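Side-chain contacts in maltose/maltodextrin-binding protein (Thermus thermophilus, PDB 2GH9), which binds maltotriose, as a member of the bacterial extracellular solute-binding family, and probably serves the uptake of maltodextrins: residues Leu150-Ile153 against Gly154-Tyr157; Ile199-Leu202 against Arg203-Asn207; Lys343-Gly346 against Pro347-Asn350. All coordinates share one frame; numbering follows the deposited sequence.

Contact 1 (Leu150-Ile153 against Gly154-Tyr157). With GLC (alpha-D-glucopyranose), chain B; GLC (alpha-D-glucopyranose), chain C.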
loop_
_atom_site.group_PDB
_atom_site.type_symbol
_atom_site.label_atom_id
_atom_site.label_comp_id
_atom_site.label_asym_id
_atom_site.label_seq_id
_atom_site.Cartn_x
_atom_site.Cartn_y
_atom_site.Cartn_z
ATOM N N LEU A 150 -5.589 -8.448 -14.907
ATOM C CA LEU A 150 -5.492 -7.023 -15.021
ATOM C C LEU A 150 -4.917 -6.462 -13.723
ATOM O O LEU A 150 -5.088 -7.053 -12.663
ATOM C CB LEU A 150 -6.863 -6.398 -15.300
ATOM C CG LEU A 150 -7.526 -6.655 -16.672
ATOM C CD1 LEU A 150 -8.898 -5.922 -16.737
ATOM C CD2 LEU A 150 -6.584 -6.204 -17.791
ATOM N N TYR A 151 -4.239 -5.331 -13.837
ATOM C CA TYR A 151 -3.731 -4.598 -12.666
ATOM C C TYR A 151 -3.327 -3.177 -13.059
ATOM O O TYR A 151 -3.234 -2.856 -14.251
ATOM C CB TYR A 151 -2.560 -5.358 -11.983
ATOM C CG TYR A 151 -1.182 -5.132 -12.576
ATOM C CD1 TYR A 151 -0.874 -5.589 -13.852
ATOM C CD2 TYR A 151 -0.171 -4.499 -11.846
ATOM C CE1 TYR A 151 0.365 -5.390 -14.405
ATOM C CE2 TYR A 151 1.096 -4.291 -12.398
ATOM C CZ TYR A 151 1.348 -4.754 -13.690
ATOM O OH TYR A 151 2.560 -4.598 -14.285
ATOM N N ASN A 152 -3.079 -2.343 -12.053
ATOM C CA ASN A 152 -2.622 -0.971 -12.264
ATOM C C ASN A 152 -1.185 -0.933 -12.788
ATOM O O ASN A 152 -0.251 -0.613 -12.074
ATOM C CB ASN A 152 -2.787 -0.162 -10.964
ATOM C CG ASN A 152 -2.662 1.319 -11.171
ATOM O OD1 ASN A 152 -2.498 1.810 -12.299
ATOM N ND2 ASN A 152 -2.749 2.068 -10.060
ATOM N N ILE A 153 -1.042 -1.217 -14.085
ATOM C CA ILE A 153 0.247 -1.456 -14.719
ATOM C C ILE A 153 1.230 -0.290 -14.692
ATOM O O ILE A 153 2.444 -0.491 -14.674
ATOM C CB ILE A 153 0.010 -1.987 -16.190
ATOM C CG1 ILE A 153 1.306 -2.417 -16.868
ATOM C CG2 ILE A 153 -0.736 -0.966 -17.043
ATOM C CD1 ILE A 153 1.057 -3.357 -18.051
ATOM N N GLY A 154 0.717 0.936 -14.702
ATOM C CA GLY A 154 1.571 2.094 -14.672
ATOM C C GLY A 154 2.096 2.468 -13.306
ATOM O O GLY A 154 2.990 3.273 -13.213
ATOM N N ASP A 155 1.551 1.870 -12.244
ATOM C CA ASP A 155 1.885 2.257 -10.865
ATOM C C ASP A 155 3.205 1.635 -10.320
ATOM O O ASP A 155 3.368 0.425 -10.311
ATOM C CB ASP A 155 0.685 1.906 -9.983
ATOM C CG ASP A 155 0.734 2.555 -8.604
ATOM O OD1 ASP A 155 1.701 2.297 -7.884
ATOM O OD2 ASP A 155 -0.222 3.281 -8.226
ATOM N N PRO A 156 4.143 2.463 -9.846
ATOM C CA PRO A 156 5.454 1.944 -9.372
ATOM C C PRO A 156 5.407 1.024 -8.118
ATOM O O PRO A 156 6.077 -0.031 -8.066
ATOM C CB PRO A 156 6.263 3.224 -9.091
ATOM C CG PRO A 156 5.281 4.305 -8.964
ATOM C CD PRO A 156 4.043 3.930 -9.716
ATOM N N TYR A 157 4.612 1.420 -7.130
ATOM C CA TYR A 157 4.270 0.537 -5.983
ATOM C C TYR A 157 3.749 -0.859 -6.396
ATOM O O TYR A 157 4.226 -1.875 -5.907
ATOM C CB TYR A 157 3.230 1.243 -5.111
ATOM C CG TYR A 157 2.670 0.445 -3.953
ATOM C CD1 TYR A 157 3.269 0.495 -2.721
ATOM C CD2 TYR A 157 1.502 -0.317 -4.100
ATOM C CE1 TYR A 157 2.758 -0.191 -1.647
ATOM C CE2 TYR A 157 0.988 -1.026 -3.052
ATOM C CZ TYR A 157 1.618 -0.953 -1.800
ATOM O OH TYR A 157 1.141 -1.639 -0.705
HETATM C C1 GLC B . 2.105 3.861 -2.392
HETATM C C2 GLC B . 2.720 4.874 -1.445
HETATM C C3 GLC B . 2.468 6.288 -1.944
HETATM C C4 GLC B . 2.951 6.406 -3.384
HETATM C C5 GLC B . 2.332 5.337 -4.297
HETATM C C6 GLC B . 2.898 5.348 -5.724
HETATM O O2 GLC B . 2.181 4.712 -0.119
HETATM O O3 GLC B . 3.153 7.224 -1.117
HETATM O O4 GLC B . 2.627 7.717 -3.844
HETATM O O5 GLC B . 2.577 4.041 -3.744
HETATM O O6 GLC B . 1.977 4.685 -6.598
HETATM C C1 GLC C . -2.656 1.537 -1.988
HETATM C C2 GLC C . -1.676 1.453 -0.833
HETATM C C3 GLC C . -0.706 2.655 -0.897
HETATM C C4 GLC C . -0.046 2.815 -2.257
HETATM C C5 GLC C . -1.101 2.796 -3.361
HETATM C C6 GLC C . -0.443 2.792 -4.746
HETATM O O2 GLC C . -2.386 1.496 0.408
HETATM O O3 GLC C . 0.274 2.541 0.112
HETATM O O4 GLC C . 0.697 4.050 -2.299
HETATM O O5 GLC C . -1.951 1.633 -3.232
HETATM O O6 GLC C . -1.285 3.377 -5.743
HETATM O O HOH W 1 -1.762 4.796 -9.865
HETATM O O HOH W 2 -1.919 2.041 -15.334
#
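The side-chain amide of N152 lies slantwise against D155 CB across a type I turn, with the amide and carboxylate planes 68° apart. At this tilt N152 ND2 and D155 OD2, 3.3 Å apart, make no direct hydrogen bond; a water joins them instead, accepting from N152 ND2 and donating to D155 OD2. The turn itself is closed by the backbone, D155 N to N152 O at 3.1 Å, while a second water runs from the other end of the amide, OD1, to G154 N.

With CG anti to the backbone N (chi1 -166°), the D155 carboxylate is swung out toward the bound sugar, where its two oxygens part company. D155 OD1 accepts a hydrogen bond from O6 of the chain B glucose at 2.7 Å, and D155 OD2 one from O6 of the chain C glucose, also at 2.7 Å. Besides its sugar, OD1 takes a weak bond from F158 N, so one group both caps a helix and grips two hydroxyls.

Y157 turns a ring face to the chain C glucose, whose C4 sits 3.8 Å above the ring centre, while Y157 CB lies against O5 of the chain B glucose at 3.2 Å. With an alanine here the chain C glucose would probably lose the ring under its C4, leaving a gap on that side. The N-cap D155, with P156 and Y157, forms part of the maltotriose pocket of this periplasmic binding protein.

Contact 2 (Ile199-Leu202 against Arg203-Asn207)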
loop_
_atom_site.group_PDB
_atom_site.type_symbol
_atom_site.label_atom_id
_atom_site.label_comp_id
_atom_site.label_asym_id
_atom_site.label_seq_id
_atom_site.Cartn_x
_atom_site.Cartn_y
_atom_site.Cartn_z
ATOM N N ILE A 199 7.405 -5.909 -17.688
ATOM C CA ILE A 199 6.177 -5.121 -17.632
ATOM C C ILE A 199 5.694 -4.794 -19.053
ATOM O O ILE A 199 4.523 -4.987 -19.352
ATOM C CB ILE A 199 6.287 -3.859 -16.744
ATOM C CG1 ILE A 199 6.557 -4.251 -15.285
ATOM C CG2 ILE A 199 4.992 -3.022 -16.850
ATOM C CD1 ILE A 199 7.230 -3.172 -14.430
ATOM N N LYS A 200 6.589 -4.356 -19.931
ATOM C CA LYS A 200 6.218 -4.216 -21.362
ATOM C C LYS A 200 5.610 -5.485 -21.948
ATOM O O LYS A 200 4.567 -5.438 -22.613
ATOM C CB LYS A 200 7.411 -3.797 -22.213
ATOM C CG LYS A 200 7.719 -2.351 -22.119
ATOM C CD LYS A 200 8.986 -1.970 -22.923
ATOM C CE LYS A 200 8.760 -1.967 -24.440
ATOM N NZ LYS A 200 10.048 -1.589 -25.125
ATOM N N ASP A 201 6.251 -6.618 -21.667
ATOM C CA ASP A 201 5.831 -7.906 -22.203
ATOM C C ASP A 201 4.437 -8.271 -21.760
ATOM O O ASP A 201 3.743 -8.980 -22.472
ATOM C CB ASP A 201 6.799 -9.038 -21.803
ATOM C CG ASP A 201 8.170 -8.921 -22.458
ATOM O OD1 ASP A 201 8.355 -8.104 -23.388
ATOM O OD2 ASP A 201 9.086 -9.664 -22.030
ATOM N N LEU A 202 4.036 -7.824 -20.565
ATOM C CA LEU A 202 2.681 -8.060 -20.059
ATOM C C LEU A 202 1.639 -7.469 -21.026
ATOM O O LEU A 202 0.507 -7.918 -21.081
ATOM C CB LEU A 202 2.505 -7.474 -18.628
ATOM C CG LEU A 202 3.149 -8.246 -17.451
ATOM C CD1 LEU A 202 2.976 -7.531 -16.106
ATOM C CD2 LEU A 202 2.577 -9.649 -17.340
ATOM N N ARG A 203 2.036 -6.448 -21.772
ATOM C CA ARG A 203 1.149 -5.868 -22.781
ATOM C C ARG A 203 1.474 -6.397 -24.175
ATOM O O ARG A 203 0.619 -6.945 -24.820
ATOM C CB ARG A 203 1.243 -4.350 -22.767
ATOM C CG ARG A 203 0.328 -3.644 -23.772
ATOM C CD ARG A 203 0.316 -2.151 -23.488
ATOM N NE ARG A 203 -0.471 -1.862 -22.286
ATOM C CZ ARG A 203 -0.436 -0.724 -21.596
ATOM N NH1 ARG A 203 0.356 0.268 -21.964
ATOM N NH2 ARG A 203 -1.199 -0.582 -20.520
ATOM N N PHE A 204 2.717 -6.250 -24.615
ATOM C CA PHE A 204 3.044 -6.440 -26.037
ATOM C C PHE A 204 3.412 -7.868 -26.459
ATOM O O PHE A 204 3.448 -8.176 -27.667
ATOM C CB PHE A 204 4.169 -5.495 -26.423
ATOM C CG PHE A 204 3.859 -4.052 -26.162
ATOM C CD1 PHE A 204 2.722 -3.462 -26.718
ATOM C CD2 PHE A 204 4.692 -3.278 -25.352
ATOM C CE1 PHE A 204 2.431 -2.115 -26.474
ATOM C CE2 PHE A 204 4.400 -1.942 -25.102
ATOM C CZ PHE A 204 3.271 -1.363 -25.669
ATOM N N LYS A 205 3.736 -8.724 -25.495
ATOM C CA LYS A 205 4.094 -10.103 -25.809
ATOM C C LYS A 205 3.008 -11.029 -25.334
ATOM O O LYS A 205 2.495 -11.839 -26.101
ATOM C CB LYS A 205 5.414 -10.514 -25.159
ATOM C CG LYS A 205 5.794 -11.961 -25.488
ATOM C CD LYS A 205 6.937 -12.486 -24.662
ATOM C CE LYS A 205 8.233 -11.749 -24.931
ATOM N NZ LYS A 205 9.383 -12.541 -24.355
ATOM N N TYR A 206 2.688 -10.935 -24.043
ATOM C CA TYR A 206 1.737 -11.844 -23.434
ATOM C C TYR A 206 0.303 -11.380 -23.630
ATOM O O TYR A 206 -0.615 -12.167 -23.454
ATOM C CB TYR A 206 2.045 -12.054 -21.931
ATOM C CG TYR A 206 3.493 -12.411 -21.621
ATOM C CD1 TYR A 206 4.072 -13.590 -22.109
ATOM C CD2 TYR A 206 4.274 -11.582 -20.828
ATOM C CE1 TYR A 206 5.394 -13.930 -21.804
ATOM C CE2 TYR A 206 5.598 -11.898 -20.537
ATOM C CZ TYR A 206 6.150 -13.070 -21.024
ATOM O OH TYR A 206 7.459 -13.338 -20.740
ATOM N N ASN A 207 0.118 -10.108 -24.003
ATOM C CA ASN A 207 -1.201 -9.548 -24.340
ATOM C C ASN A 207 -2.223 -9.718 -23.203
ATOM O O ASN A 207 -3.349 -10.201 -23.419
ATOM C CB ASN A 207 -1.727 -10.136 -25.665
ATOM C CG ASN A 207 -2.939 -9.374 -26.204
ATOM O OD1 ASN A 207 -2.970 -8.133 -26.205
ATOM N ND2 ASN A 207 -3.947 -10.115 -26.647
HETATM O O HOH W 3 8.908 -11.461 -20.068
#
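Y206 folds back over D201 where helix 189-204 comes to its C-terminal end, and the bonding changes there from alpha-helical to a wider pi turn. K200 O still takes F204 N, and R203 N as well. D201 O then accepts K205 N at 3.0 Å and, five residues on, Y206 N at 2.7 Å. N207 follows with positive phi and takes the chain out of helical geometry.

The Y206 side chain runs outward along D201. CB starts beside D201 O, and because CG stands anti to the carbonyl carbon (chi1 -50°), the ring is laid back over the preceding turn. CG and CD2 stay with the same oxygen, and Y206 CD2 is 3.1 Å from D201 O. One atom further, Y206 CE2 leaves the carbonyl and reaches D201 CB at 3.4 Å. L202 CA lies at the ring edge, in plane, and K205 CG sits over one face toward the rim. W131 meets the ring edge-to-face, which ties this helix end to helix 131-141.

K205 runs alongside D201, both side chains pointing the same way. The ion pair this gives is a long one, D201 OD2 to K205 NZ at 3.7 Å; K205 CE lies beside that oxygen as closely as NZ does, so the pair is only weakly directed. The other oxygen, D201 OD1, is held by Q197 a turn earlier in the helix. At the tip of the tyrosine, Y206 OH lies 2.5 Å from a water oxygen, and that same water donates to D201 OD2 at 2.7 Å.

Contact 3 (Lys343-Gly346 against Pro347-Asn350). With GLC (alpha-D-glucopyranose), chain B.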
loop_
_atom_site.group_PDB
_atom_site.type_symbol
_atom_site.label_atom_id
_atom_site.label_comp_id
_atom_site.label_asym_id
_atom_site.label_seq_id
_atom_site.Cartn_x
_atom_site.Cartn_y
_atom_site.Cartn_z
ATOM N N LYS A 343 10.397 11.657 -3.428
ATOM C CA LYS A 343 11.032 12.016 -4.705
ATOM C C LYS A 343 11.069 10.871 -5.729
ATOM O O LYS A 343 11.119 11.124 -6.933
ATOM C CB LYS A 343 12.472 12.516 -4.469
ATOM C CG LYS A 343 12.590 13.973 -4.004
ATOM C CD LYS A 343 12.762 14.089 -2.494
ATOM C CE LYS A 343 13.396 15.436 -2.082
ATOM N NZ LYS A 343 13.530 15.527 -0.583
ATOM N N VAL A 344 11.044 9.622 -5.267
ATOM C CA VAL A 344 11.254 8.458 -6.161
ATOM C C VAL A 344 10.018 8.072 -6.980
ATOM O O VAL A 344 10.132 7.771 -8.161
ATOM C CB VAL A 344 11.786 7.249 -5.378
ATOM C CG1 VAL A 344 11.892 5.999 -6.291
ATOM C CG2 VAL A 344 13.159 7.579 -4.775
ATOM N N TRP A 345 8.840 8.114 -6.362
ATOM C CA TRP A 345 7.621 7.582 -6.974
ATOM C C TRP A 345 7.293 8.201 -8.337
ATOM O O TRP A 345 6.856 7.505 -9.262
ATOM C CB TRP A 345 6.420 7.797 -6.041
ATOM C CG TRP A 345 6.489 7.146 -4.681
ATOM C CD1 TRP A 345 6.439 7.779 -3.473
ATOM C CD2 TRP A 345 6.539 5.734 -4.385
ATOM N NE1 TRP A 345 6.480 6.873 -2.460
ATOM C CE2 TRP A 345 6.539 5.608 -2.980
ATOM C CE3 TRP A 345 6.587 4.576 -5.168
ATOM C CZ2 TRP A 345 6.585 4.368 -2.337
ATOM C CZ3 TRP A 345 6.650 3.354 -4.535
ATOM C CH2 TRP A 345 6.644 3.258 -3.124
ATOM N N GLY A 346 7.452 9.513 -8.451
ATOM C CA GLY A 346 7.096 10.212 -9.692
ATOM C C GLY A 346 7.899 9.737 -10.900
ATOM O O GLY A 346 7.316 9.207 -11.852
ATOM N N PRO A 347 9.234 9.930 -10.877
ATOM C CA PRO A 347 10.084 9.451 -11.979
ATOM C C PRO A 347 10.034 7.932 -12.177
ATOM O O PRO A 347 10.164 7.460 -13.313
ATOM C CB PRO A 347 11.488 9.882 -11.554
ATOM C CG PRO A 347 11.267 11.017 -10.583
ATOM C CD PRO A 347 10.021 10.630 -9.849
ATOM N N TRP A 348 9.850 7.180 -11.083
ATOM C CA TRP A 348 9.744 5.716 -11.162
ATOM C C TRP A 348 8.528 5.306 -11.959
ATOM O O TRP A 348 8.628 4.461 -12.849
ATOM C CB TRP A 348 9.709 5.105 -9.753
ATOM C CG TRP A 348 9.800 3.605 -9.660
ATOM C CD1 TRP A 348 10.001 2.702 -10.676
ATOM C CD2 TRP A 348 9.737 2.839 -8.459
ATOM N NE1 TRP A 348 10.062 1.424 -10.173
ATOM C CE2 TRP A 348 9.915 1.479 -8.814
ATOM C CE3 TRP A 348 9.557 3.168 -7.111
ATOM C CZ2 TRP A 348 9.891 0.462 -7.876
ATOM C CZ3 TRP A 348 9.552 2.162 -6.188
ATOM C CH2 TRP A 348 9.709 0.823 -6.566
ATOM N N GLY A 349 7.389 5.911 -11.638
ATOM C CA GLY A 349 6.137 5.679 -12.334
ATOM C C GLY A 349 6.112 6.278 -13.736
ATOM O O GLY A 349 5.457 5.748 -14.637
ATOM N N ASN A 350 6.818 7.389 -13.914
ATOM C CA ASN A 350 6.979 7.978 -15.242
ATOM C C ASN A 350 7.750 7.018 -16.152
ATOM O O ASN A 350 7.400 6.842 -17.309
ATOM C CB ASN A 350 7.665 9.350 -15.149
ATOM C CG ASN A 350 6.755 10.435 -14.536
ATOM O OD1 ASN A 350 5.534 10.254 -14.388
ATOM N ND2 ASN A 350 7.359 11.581 -14.190
HETATM C C1 GLC B . 2.105 3.861 -2.392
HETATM C C2 GLC B . 2.720 4.874 -1.445
HETATM C C3 GLC B . 2.468 6.288 -1.944
HETATM C C4 GLC B . 2.951 6.406 -3.384
HETATM C C5 GLC B . 2.332 5.337 -4.297
HETATM C C6 GLC B . 2.898 5.348 -5.724
HETATM O O2 GLC B . 2.181 4.712 -0.119
HETATM O O3 GLC B . 3.153 7.224 -1.117
HETATM O O4 GLC B . 2.627 7.717 -3.844
HETATM O O5 GLC B . 2.577 4.041 -3.744
HETATM O O6 GLC B . 1.977 4.685 -6.598
#
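P347 presses its CD against the carbonyl oxygen of K343, 3.2 Å away, where a helix would otherwise have an N-H. Its ring nitrogen has no proton to give, so helix 341-357 loses one bond and kinks here; P347 also touches E373 and I374 of helix 363-378.

W348 restores the pattern with W348 N to V344 O at 3.0 Å. The W348 indole leaves with CG anti to the backbone N (chi1 -172°), which lays it beside that of W345, both pointing the same way. The six-membered rings are nearly parallel, 7° apart, but slid so far that they barely overlap, and W345 CZ3 meets W348 CZ3 at 3.5 Å. V344 CG1 touches W348 CE3 at 3.8 Å, so the indole lies against both a methyl and a second indole, and F163 comes at it edge-to-face.

G349 gives its N-H to W345 O; a CB here would be tight against that oxygen. N350 closes the run, its N bonded to G346 O at 2.8 Å.

W345 presents one face to the chain B glucose, with C4 of the sugar 3.6 Å above the plane and offset toward the rim, while D65 takes a weak bond from NE1. What W345 offers is thus chiefly CH-pi-type stacking on the sugar's carbons, from an indole whose rim W348 touches.

Followed from the N terminus, the three contacts come in series, each local, and none nests in or crosses another. Contact 1 turns the chain from strand 149-150 into helix 156-166; contact 2 finishes helix 189-204; contact 3 lies at the proline kink of helix 341-357, late in the chain. Space brings them together. Y151 and I153 of contact 1 pack on I199, L202 and R203 of contact 2, so the loop is backed by that helix. On the sugar side P156 lies against W345, W348 and G349 of contact 3, and both contacts touch the chain B glucose. Contact 1 thus touches each of the others, while contacts 2 and 3 stay about 7 Å apart at their nearest atoms.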